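Long-range contacts in hypothetical protein Atu0636 (Agrobacterium tumefaciens, PDB 2OZV), which is a predicted O-methyltransferase that probably transfers a methyl group from S-adenosylmethionine to a substrate not yet identified: residues E59-Q70 / R91-V99; R185-I194 / M205-R216. One frame throughout, in Å; residues are numbered along the deposited sequence.

Interaction 1 of 2, residues E59-Q70 / R91-V99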
loop_
_atom_site.group_PDB
_atom_site.type_symbol
_atom_site.label_atom_id
_atom_site.label_comp_id
_atom_site.label_asym_id
_atom_site.label_seq_id
_atom_site.Cartn_x
_atom_site.Cartn_y
_atom_site.Cartn_z
ATOM N N GLU B 59 -15.845 -16.215 22.778
ATOM C CA GLU B 59 -15.916 -16.942 24.039
ATOM C C GLU B 59 -14.996 -18.155 24.102
ATOM O O GLU B 59 -14.596 -18.559 25.182
ATOM C CB GLU B 59 -17.372 -17.313 24.384
ATOM C CG GLU B 59 -18.101 -16.089 24.912
ATOM C CD GLU B 59 -19.580 -16.310 25.125
ATOM O OE1 GLU B 59 -20.327 -16.361 24.116
ATOM O OE2 GLU B 59 -19.991 -16.412 26.298
ATOM N N LYS B 60 -14.676 -18.711 22.940
ATOM C CA LYS B 60 -13.862 -19.910 22.842
ATOM C C LYS B 60 -12.357 -19.621 22.686
ATOM O O LYS B 60 -11.555 -20.554 22.614
ATOM C CB LYS B 60 -14.335 -20.768 21.658
ATOM C CG LYS B 60 -15.738 -21.374 21.817
ATOM C CD LYS B 60 -16.005 -22.349 20.662
ATOM C CE LYS B 60 -17.140 -23.279 20.984
ATOM N NZ LYS B 60 -18.425 -22.751 20.442
ATOM N N ALA B 61 -11.977 -18.350 22.610
ATOM C CA ALA B 61 -10.577 -18.020 22.410
ATOM C C ALA B 61 -9.783 -18.128 23.703
ATOM O O ALA B 61 -10.258 -17.764 24.771
ATOM C CB ALA B 61 -10.441 -16.596 21.860
ATOM N N GLU B 62 -8.541 -18.558 23.578
ATOM C CA GLU B 62 -7.660 -18.675 24.712
ATOM C C GLU B 62 -6.500 -17.776 24.359
ATOM O O GLU B 62 -5.800 -18.014 23.383
ATOM C CB GLU B 62 -7.249 -20.130 24.845
ATOM C CG GLU B 62 -6.146 -20.457 25.788
ATOM C CD GLU B 62 -5.942 -21.977 25.892
ATOM O OE1 GLU B 62 -6.039 -22.702 24.878
ATOM O OE2 GLU B 62 -5.681 -22.458 26.979
ATOM N N VAL B 63 -6.333 -16.713 25.138
ATOM C CA VAL B 63 -5.389 -15.639 24.772
ATOM C C VAL B 63 -4.147 -15.614 25.644
ATOM O O VAL B 63 -4.260 -15.725 26.869
ATOM C CB VAL B 63 -6.082 -14.243 24.760
ATOM C CG1 VAL B 63 -5.083 -13.092 24.457
ATOM C CG2 VAL B 63 -7.251 -14.262 23.756
ATOM N N THR B 64 -2.976 -15.447 25.014
ATOM C CA THR B 64 -1.736 -15.265 25.745
ATOM C C THR B 64 -1.202 -13.886 25.406
ATOM O O THR B 64 -0.963 -13.595 24.225
ATOM C CB THR B 64 -0.685 -16.342 25.398
ATOM O OG1 THR B 64 -1.248 -17.623 25.659
ATOM C CG2 THR B 64 0.585 -16.220 26.274
ATOM N N LEU B 65 -1.023 -13.065 26.434
ATOM C CA LEU B 65 -0.471 -11.719 26.251
ATOM C C LEU B 65 1.010 -11.756 26.604
ATOM O O LEU B 65 1.386 -12.170 27.710
ATOM C CB LEU B 65 -1.193 -10.661 27.123
ATOM C CG LEU B 65 -2.720 -10.446 27.114
ATOM C CD1 LEU B 65 -3.154 -9.393 28.159
ATOM C CD2 LEU B 65 -3.260 -10.059 25.704
ATOM N N TYR B 66 1.856 -11.302 25.672
ATOM C CA TYR B 66 3.296 -11.229 25.942
ATOM C C TYR B 66 3.760 -9.806 26.191
ATOM O O TYR B 66 3.486 -8.907 25.391
ATOM C CB TYR B 66 4.113 -11.830 24.786
ATOM C CG TYR B 66 3.939 -13.326 24.666
ATOM C CD1 TYR B 66 4.705 -14.199 25.448
ATOM C CD2 TYR B 66 3.026 -13.870 23.747
ATOM C CE1 TYR B 66 4.565 -15.600 25.334
ATOM C CE2 TYR B 66 2.873 -15.283 23.627
ATOM C CZ TYR B 66 3.659 -16.122 24.413
ATOM O OH TYR B 66 3.535 -17.492 24.323
ATOM N N GLU B 67 4.493 -9.618 27.281
ATOM C CA GLU B 67 5.074 -8.327 27.647
ATOM C C GLU B 67 6.572 -8.508 27.868
ATOM O O GLU B 67 6.987 -9.483 28.510
ATOM C CB GLU B 67 4.444 -7.806 28.959
ATOM C CG GLU B 67 2.916 -7.643 28.930
ATOM C CD GLU B 67 2.454 -6.476 28.064
ATOM O OE1 GLU B 67 3.284 -5.807 27.421
ATOM O OE2 GLU B 67 1.241 -6.234 28.021
ATOM N N ARG B 68 7.393 -7.573 27.401
ATOM C CA ARG B 68 8.834 -7.705 27.660
ATOM C C ARG B 68 9.172 -7.460 29.137
ATOM O O ARG B 68 9.928 -8.230 29.765
ATOM C CB ARG B 68 9.661 -6.764 26.771
ATOM C CG ARG B 68 11.137 -7.214 26.498
ATOM C CD ARG B 68 11.796 -8.084 27.565
ATOM N NE ARG B 68 13.256 -8.055 27.417
ATOM C CZ ARG B 68 14.134 -8.607 28.258
ATOM N NH1 ARG B 68 15.435 -8.502 28.005
ATOM N NH2 ARG B 68 13.725 -9.260 29.343
ATOM N N SER B 69 8.601 -6.418 29.721
ATOM C CA SER B 69 9.020 -6.072 31.073
ATOM C C SER B 69 8.092 -6.585 32.161
ATOM O O SER B 69 6.876 -6.708 31.956
ATOM C CB SER B 69 9.211 -4.557 31.239
ATOM O OG SER B 69 7.974 -3.879 31.147
ATOM N N GLN B 70 8.690 -6.878 33.310
ATOM C CA GLN B 70 7.942 -7.198 34.513
ATOM C C GLN B 70 6.892 -6.128 34.849
ATOM O O GLN B 70 5.753 -6.465 35.176
ATOM C CB GLN B 70 8.875 -7.408 35.703
ATOM C CG GLN B 70 8.130 -7.893 36.923
ATOM C CD GLN B 70 9.044 -8.161 38.092
ATOM O OE1 GLN B 70 10.250 -8.358 37.916
ATOM N NE2 GLN B 70 8.482 -8.162 39.302
ATOM N N ARG B 91 -9.585 -16.358 30.636
ATOM C CA ARG B 91 -9.060 -16.894 29.386
ATOM C C ARG B 91 -7.850 -16.122 28.866
ATOM O O ARG B 91 -7.408 -16.335 27.728
ATOM C CB ARG B 91 -10.169 -16.943 28.336
ATOM C CG ARG B 91 -11.259 -17.922 28.720
ATOM C CD ARG B 91 -12.273 -18.028 27.630
ATOM N NE ARG B 91 -13.242 -16.932 27.635
ATOM C CZ ARG B 91 -13.334 -16.012 26.680
ATOM N NH1 ARG B 91 -12.497 -16.019 25.637
ATOM N NH2 ARG B 91 -14.295 -15.099 26.766
ATOM N N ILE B 92 -7.304 -15.232 29.695
ATOM C CA ILE B 92 -6.172 -14.409 29.289
ATOM C C ILE B 92 -5.003 -14.664 30.227
ATOM O O ILE B 92 -5.099 -14.457 31.442
ATOM C CB ILE B 92 -6.513 -12.905 29.237
ATOM C CG1 ILE B 92 -7.652 -12.692 28.209
ATOM C CG2 ILE B 92 -5.256 -12.118 28.828
ATOM C CD1 ILE B 92 -8.123 -11.293 28.042
ATOM N N GLU B 93 -3.906 -15.121 29.653
ATOM C CA GLU B 93 -2.716 -15.398 30.457
ATOM C C GLU B 93 -1.680 -14.362 30.086
ATOM O O GLU B 93 -1.465 -14.150 28.910
ATOM C CB GLU B 93 -2.186 -16.773 30.084
ATOM C CG GLU B 93 -1.027 -17.233 30.949
ATOM C CD GLU B 93 -0.487 -18.604 30.497
ATOM O OE1 GLU B 93 -0.965 -19.197 29.513
ATOM O OE2 GLU B 93 0.448 -19.071 31.167
ATOM N N VAL B 94 -1.043 -13.724 31.067
ATOM C CA VAL B 94 -0.022 -12.728 30.759
ATOM C C VAL B 94 1.332 -13.354 31.059
ATOM O O VAL B 94 1.557 -13.821 32.189
ATOM C CB VAL B 94 -0.191 -11.463 31.638
ATOM C CG1 VAL B 94 0.900 -10.424 31.337
ATOM C CG2 VAL B 94 -1.592 -10.889 31.470
ATOM N N LEU B 95 2.219 -13.347 30.066
ATOM C CA LEU B 95 3.574 -13.872 30.228
ATOM C C LEU B 95 4.603 -12.807 29.951
ATOM O O LEU B 95 4.435 -11.991 29.057
ATOM C CB LEU B 95 3.831 -15.055 29.296
ATOM C CG LEU B 95 2.956 -16.304 29.508
ATOM C CD1 LEU B 95 3.229 -17.322 28.399
ATOM C CD2 LEU B 95 3.169 -16.912 30.892
ATOM N N GLU B 96 5.667 -12.831 30.742
ATOM C CA GLU B 96 6.840 -12.000 30.496
ATOM C C GLU B 96 7.741 -12.697 29.487
ATOM O O GLU B 96 8.240 -13.786 29.768
ATOM C CB GLU B 96 7.625 -11.891 31.788
ATOM C CG GLU B 96 7.674 -10.550 32.399
ATOM C CD GLU B 96 8.574 -10.549 33.606
ATOM O OE1 GLU B 96 9.781 -10.226 33.464
ATOM O OE2 GLU B 96 8.064 -10.888 34.690
ATOM N N ALA B 97 7.974 -12.081 28.337
ATOM C CA ALA B 97 8.874 -12.655 27.337
ATOM C C ALA B 97 9.333 -11.605 26.366
ATOM O O ALA B 97 8.552 -10.763 25.937
ATOM C CB ALA B 97 8.190 -13.794 26.570
ATOM N N ASP B 98 10.605 -11.671 26.005
ATOM C CA ASP B 98 11.148 -10.829 24.961
ATOM C C ASP B 98 10.797 -11.499 23.627
ATOM O O ASP B 98 11.329 -12.564 23.317
ATOM C CB ASP B 98 12.661 -10.751 25.136
ATOM C CG ASP B 98 13.343 -9.952 24.042
ATOM O OD1 ASP B 98 12.690 -9.532 23.055
ATOM O OD2 ASP B 98 14.563 -9.732 24.191
ATOM N N VAL B 99 9.908 -10.867 22.856
ATOM C CA VAL B 99 9.378 -11.472 21.618
ATOM C C VAL B 99 10.346 -11.428 20.436
ATOM O O VAL B 99 10.019 -11.890 19.325
ATOM C CB VAL B 99 7.996 -10.898 21.211
ATOM C CG1 VAL B 99 6.957 -11.161 22.317
ATOM C CG2 VAL B 99 8.110 -9.405 20.844
HETATM O O HOH W 1 0.063 -19.842 26.426
#
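Strands 61-67 and 92-96 run parallel, their axes 4.6 Å apart at closest approach and 23° from alignment, with an unbroken ladder in which Val-63, Leu-65 and Glu-67 each bond through both N and O to segment 91-99, from Arg-91 O to Ala-97 N. At the start of the ladder Arg-91 turns its guanidinium onto the N-terminal end of 59-70: NH1 reaches Ala-61 O at 3.0 Å, within the guanidinium plane and on a carbonyl lone pair. Glu-59 O sits over one face of the same group, 3.1 Å above the plane, where no N-H points at it. The bend at chi3 (-80°) swings the group back to these carbonyls, and NH2 continues to Ala-55 O of helix 49-57. Leu-65 packs its CG against Ile-92 CG2 at 3.5 Å, while its CD1 meets Val-94 CG2 at 4.0 Å; Met-52 of helix 49-57 and Leu-80 of helix 70-80 cover parts of this apolar face. On the other face, with Thr-64, Tyr-66 lies side by side with Leu-95, its CE1 against CB and CD1 of Leu-95. Ala-97 CB approaches Tyr-66 CD1 at 3.7 Å, and Val-99 CG1 touches the tyrosine CB. The ring's hydroxyl bonds to Gly-110 O, which fixes its far end. Leu-95 CD1 also meets Thr-64 CG2 at 3.6 Å, the methyl lying anti to the backbone N. A water bonded to Thr-64 OG1 makes a weaker bond to Glu-93 OE1. Past the strands, Arg-68 lays its guanidinium over Asp-98 CB; its NE is 3.9 Å from Asp-98 OD2, a long, purely electrostatic pairing, while Asp-98 OD1 bonds to Thr-100 OG1. With helix 70-80 between them, the strands form a beta-alpha-beta crossover in the Rossmann-like sheet expected of a class I methyltransferase.

Interaction 2 of 2, residues R185-I194 / M205-R216; sequences RFGGLEITLI and MLVTAIKGSRAR
The Phe-186 ring has the carbonyl carbon of Ile-210 near its plane at one edge, while Lys-211 N approaches Phe-186 CD1 obliquely at 3.4 Å. Lys-211 CB lies against CE1, before the extended lysine chain carries NZ away to Met-160 O and Ser-157 O. Phe-186 CB rests on Ala-209 CB, which also receives Leu-189 CD1 at 3.5 Å. Farther along this face, Ile-191 CG2 packs against both CG and SE of selenomethionine Met-205; CG stands anti to the backbone N (chi1 -177°), and the bend comes only at chi3. Leu-193 runs alongside that residue and also meets Phe-219 of the second subunit. On the other face, Glu-190 and Thr-208 point the same way, with Glu-190 CB 3.6 Å from Thr-208 OG1. A water joins Glu-190 OE1 to Thr-208 OG1; Arg-220 makes a salt bridge to the same OE1, Asn-250 N bonds to OE2, and Arg-249 bonds to Thr-208 OG1. The antiparallel ladder shifts by one residue between Gly-187 and Glu-190, a beta bulge. There Gly-188 N turns to Ala-215 O at 2.9 Å, and a water links that oxygen to Leu-189 N. Ile-210 O takes bonds from Gly-187 N and Ser-213 N on opposite faces of its carbonyl plane. Backbone bonds, waters and Arg-249, which reaches Gly-188 O, thus serve polar groups at the bulge, while the charge of Arg-220 would probably favour the ionised form of buried Glu-190.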
loop_
_atom_site.group_PDB
_atom_site.type_symbol
_atom_site.label_atom_id
_atom_site.label_comp_id
_atom_site.label_asym_id
_atom_site.label_seq_id
_atom_site.Cartn_x
_atom_site.Cartn_y
_atom_site.Cartn_z
ATOM N N ARG B 185 7.697 -16.241 4.832
ATOM C CA ARG B 185 7.073 -16.758 6.068
ATOM C C ARG B 185 5.554 -16.752 5.978
ATOM O O ARG B 185 4.893 -17.744 6.311
ATOM C CB ARG B 185 7.455 -15.896 7.281
ATOM C CG ARG B 185 8.915 -15.934 7.640
ATOM C CD ARG B 185 9.269 -14.702 8.477
ATOM N NE ARG B 185 10.689 -14.712 8.809
ATOM C CZ ARG B 185 11.435 -13.627 9.014
ATOM N NH1 ARG B 185 12.725 -13.779 9.314
ATOM N NH2 ARG B 185 10.896 -12.398 8.924
ATOM N N PHE B 186 5.027 -15.603 5.539
ATOM C CA PHE B 186 3.610 -15.344 5.425
ATOM C C PHE B 186 3.308 -14.844 4.031
ATOM O O PHE B 186 4.099 -14.074 3.457
ATOM C CB PHE B 186 3.189 -14.246 6.391
ATOM C CG PHE B 186 3.228 -14.665 7.820
ATOM C CD1 PHE B 186 2.198 -15.435 8.348
ATOM C CD2 PHE B 186 4.306 -14.291 8.643
ATOM C CE1 PHE B 186 2.223 -15.829 9.706
ATOM C CE2 PHE B 186 4.342 -14.671 9.989
ATOM C CZ PHE B 186 3.309 -15.437 10.527
ATOM N N GLY B 187 2.172 -15.285 3.495
ATOM C CA GLY B 187 1.708 -14.811 2.180
ATOM C C GLY B 187 0.216 -14.564 2.203
ATOM O O GLY B 187 -0.393 -14.492 3.276
ATOM N N GLY B 188 -0.381 -14.391 1.025
ATOM C CA GLY B 188 -1.772 -13.956 0.967
ATOM C C GLY B 188 -2.057 -12.687 1.768
ATOM O O GLY B 188 -3.136 -12.553 2.357
ATOM N N LEU B 189 -1.107 -11.748 1.800
ATOM C CA LEU B 189 -1.333 -10.488 2.542
ATOM C C LEU B 189 -2.583 -9.811 2.049
ATOM O O LEU B 189 -2.810 -9.700 0.822
ATOM C CB LEU B 189 -0.150 -9.516 2.397
ATOM C CG LEU B 189 0.979 -9.709 3.435
ATOM C CD1 LEU B 189 1.655 -11.070 3.307
ATOM C CD2 LEU B 189 2.043 -8.581 3.267
ATOM N N GLU B 190 -3.397 -9.377 3.003
ATOM C CA GLU B 190 -4.498 -8.469 2.721
ATOM C C GLU B 190 -4.220 -7.186 3.463
ATOM O O GLU B 190 -4.063 -7.200 4.707
ATOM C CB GLU B 190 -5.822 -9.038 3.237
ATOM C CG GLU B 190 -6.415 -10.112 2.354
ATOM C CD GLU B 190 -7.856 -10.452 2.742
ATOM O OE1 GLU B 190 -8.478 -9.730 3.587
ATOM O OE2 GLU B 190 -8.357 -11.415 2.155
ATOM N N ILE B 191 -4.171 -6.078 2.732
ATOM C CA ILE B 191 -3.851 -4.776 3.328
ATOM C C ILE B 191 -5.088 -3.903 3.256
ATOM O O ILE B 191 -5.624 -3.684 2.161
ATOM C CB ILE B 191 -2.684 -4.101 2.545
ATOM C CG1 ILE B 191 -1.430 -5.021 2.535
ATOM C CG2 ILE B 191 -2.402 -2.711 3.115
ATOM C CD1 ILE B 191 -0.227 -4.442 1.695
ATOM N N THR B 192 -5.535 -3.403 4.405
ATOM C CA THR B 192 -6.701 -2.550 4.439
ATOM C C THR B 192 -6.292 -1.182 5.017
ATOM O O THR B 192 -5.947 -1.072 6.203
ATOM C CB THR B 192 -7.820 -3.182 5.302
ATOM O OG1 THR B 192 -8.128 -4.490 4.817
ATOM C CG2 THR B 192 -9.071 -2.285 5.259
ATOM N N LEU B 193 -6.303 -0.153 4.173
ATOM C CA LEU B 193 -6.014 1.192 4.675
ATOM C C LEU B 193 -7.202 1.746 5.445
ATOM O O LEU B 193 -8.370 1.467 5.106
ATOM C CB LEU B 193 -5.687 2.131 3.509
ATOM C CG LEU B 193 -4.264 1.988 2.886
ATOM C CD1 LEU B 193 -3.129 2.266 3.922
ATOM C CD2 LEU B 193 -3.987 0.710 2.162
ATOM N N ILE B 194 -6.887 2.578 6.439
ATOM C CA ILE B 194 -7.862 3.188 7.347
ATOM C C ILE B 194 -7.820 4.702 7.157
ATOM O O ILE B 194 -6.806 5.330 7.456
ATOM C CB ILE B 194 -7.507 2.842 8.823
ATOM C CG1 ILE B 194 -7.264 1.341 9.000
ATOM C CG2 ILE B 194 -8.578 3.332 9.778
ATOM C CD1 ILE B 194 -8.459 0.483 8.657
HETATM N N MSE B 205 -3.242 1.220 8.989
HETATM C CA MSE B 205 -3.219 0.158 8.010
HETATM C C MSE B 205 -3.330 -1.169 8.737
HETATM O O MSE B 205 -2.548 -1.414 9.673
HETATM C CB MSE B 205 -1.919 0.209 7.200
HETATM C CG MSE B 205 -1.897 -0.831 6.136
HETATM SE SE MSE B 205 -0.169 -0.580 5.179
HETATM C CE MSE B 205 1.054 -1.098 6.517
ATOM N N LEU B 206 -4.298 -1.991 8.341
ATOM C CA LEU B 206 -4.468 -3.362 8.866
ATOM C C LEU B 206 -3.829 -4.311 7.856
ATOM O O LEU B 206 -3.989 -4.127 6.618
ATOM C CB LEU B 206 -5.961 -3.722 8.970
ATOM C CG LEU B 206 -6.790 -2.825 9.896
ATOM C CD1 LEU B 206 -8.281 -3.196 9.862
ATOM C CD2 LEU B 206 -6.234 -2.900 11.322
ATOM N N VAL B 207 -3.120 -5.331 8.352
ATOM C CA VAL B 207 -2.564 -6.332 7.471
ATOM C C VAL B 207 -2.869 -7.701 8.065
ATOM O O VAL B 207 -2.680 -7.896 9.291
ATOM C CB VAL B 207 -1.047 -6.181 7.303
ATOM C CG1 VAL B 207 -0.529 -7.281 6.341
ATOM C CG2 VAL B 207 -0.686 -4.774 6.782
ATOM N N THR B 208 -3.377 -8.615 7.239
ATOM C CA THR B 208 -3.506 -10.030 7.672
ATOM C C THR B 208 -2.770 -10.912 6.662
ATOM O O THR B 208 -2.619 -10.532 5.495
ATOM C CB THR B 208 -4.966 -10.534 7.807
ATOM O OG1 THR B 208 -5.611 -10.550 6.530
ATOM C CG2 THR B 208 -5.767 -9.707 8.849
ATOM N N ALA B 209 -2.257 -12.056 7.110
ATOM C CA ALA B 209 -1.472 -12.920 6.227
ATOM C C ALA B 209 -1.549 -14.334 6.792
ATOM O O ALA B 209 -1.901 -14.519 7.973
ATOM C CB ALA B 209 -0.022 -12.404 6.115
ATOM N N ILE B 210 -1.253 -15.301 5.942
ATOM C CA ILE B 210 -1.424 -16.705 6.267
ATOM C C ILE B 210 -0.045 -17.363 6.201
ATOM O O ILE B 210 0.649 -17.254 5.180
ATOM C CB ILE B 210 -2.413 -17.361 5.280
ATOM C CG1 ILE B 210 -3.814 -16.743 5.466
ATOM C CG2 ILE B 210 -2.474 -18.885 5.483
ATOM C CD1 ILE B 210 -4.410 -16.941 6.863
ATOM N N LYS B 211 0.358 -18.028 7.287
ATOM C CA LYS B 211 1.640 -18.734 7.295
ATOM C C LYS B 211 1.698 -19.773 6.187
ATOM O O LYS B 211 0.818 -20.635 6.069
ATOM C CB LYS B 211 1.916 -19.385 8.660
ATOM C CG LYS B 211 3.317 -20.029 8.742
ATOM C CD LYS B 211 3.524 -20.697 10.105
ATOM C CE LYS B 211 4.924 -21.293 10.215
ATOM N NZ LYS B 211 5.134 -21.957 11.542
ATOM N N GLY B 212 2.733 -19.665 5.362
ATOM C CA GLY B 212 3.019 -20.682 4.338
ATOM C C GLY B 212 2.263 -20.472 3.042
ATOM O O GLY B 212 2.445 -21.219 2.088
ATOM N N SER B 213 1.426 -19.432 2.979
ATOM C CA SER B 213 0.736 -19.125 1.726
ATOM C C SER B 213 1.689 -18.469 0.733
ATOM O O SER B 213 2.533 -17.662 1.115
ATOM C CB SER B 213 -0.450 -18.189 1.987
ATOM O OG SER B 213 -0.973 -17.712 0.760
ATOM N N ARG B 214 1.565 -18.828 -0.539
ATOM C CA ARG B 214 2.375 -18.194 -1.572
ATOM C C ARG B 214 1.524 -17.304 -2.504
ATOM O O ARG B 214 1.940 -16.963 -3.618
ATOM C CB ARG B 214 3.197 -19.248 -2.327
ATOM C CG ARG B 214 4.169 -20.028 -1.415
ATOM C CD ARG B 214 4.849 -21.193 -2.132
ATOM N NE ARG B 214 5.317 -22.202 -1.175
ATOM C CZ ARG B 214 4.719 -23.372 -0.947
ATOM N NH1 ARG B 214 5.227 -24.212 -0.051
ATOM N NH2 ARG B 214 3.621 -23.714 -1.616
ATOM N N ALA B 215 0.333 -16.930 -2.031
ATOM C CA ALA B 215 -0.526 -15.973 -2.750
ATOM C C ALA B 215 0.035 -14.556 -2.705
ATOM O O ALA B 215 0.569 -14.121 -1.658
ATOM C CB ALA B 215 -1.936 -15.989 -2.184
ATOM N N ARG B 216 -0.095 -13.833 -3.818
ATOM C CA ARG B 216 0.359 -12.446 -3.907
ATOM C C ARG B 216 -0.560 -11.522 -3.113
ATOM O O ARG B 216 -1.726 -11.846 -2.864
ATOM C CB ARG B 216 0.421 -11.990 -5.365
ATOM C CG ARG B 216 1.409 -12.773 -6.197
ATOM C CD ARG B 216 2.587 -11.906 -6.598
ATOM N NE ARG B 216 3.305 -12.463 -7.741
ATOM C CZ ARG B 216 4.432 -13.163 -7.647
ATOM N NH1 ARG B 216 4.973 -13.401 -6.456
ATOM N NH2 ARG B 216 5.020 -13.635 -8.741
HETATM O O HOH W 2 -3.632 -11.658 -0.860
HETATM O O HOH W 3 1.163 -11.857 -0.049
HETATM O O HOH W 4 -7.615 -8.878 6.064
#

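From the N terminus, the chain first closes interaction 1: after strand 61-67 it passes through helix 70-80 and returns as strand 92-96, at the outer end of the sheet within this chain. It then adds strands 116-121 and 164-170 before interaction 2 closes a shorter loop, the hairpin of strands 186-195 and 204-211. The two closures follow in series, neither enclosing nor crossing the other. The centres of interactions 1 and 2 are about 23 Å apart, on opposite sides of the chain's centre, and the nearest atoms of interactions 1 and 2 are about 10 Å apart. One mixed sheet holds both: interaction 1 joins neighbours in its parallel part, interaction 2 neighbours in its antiparallel part.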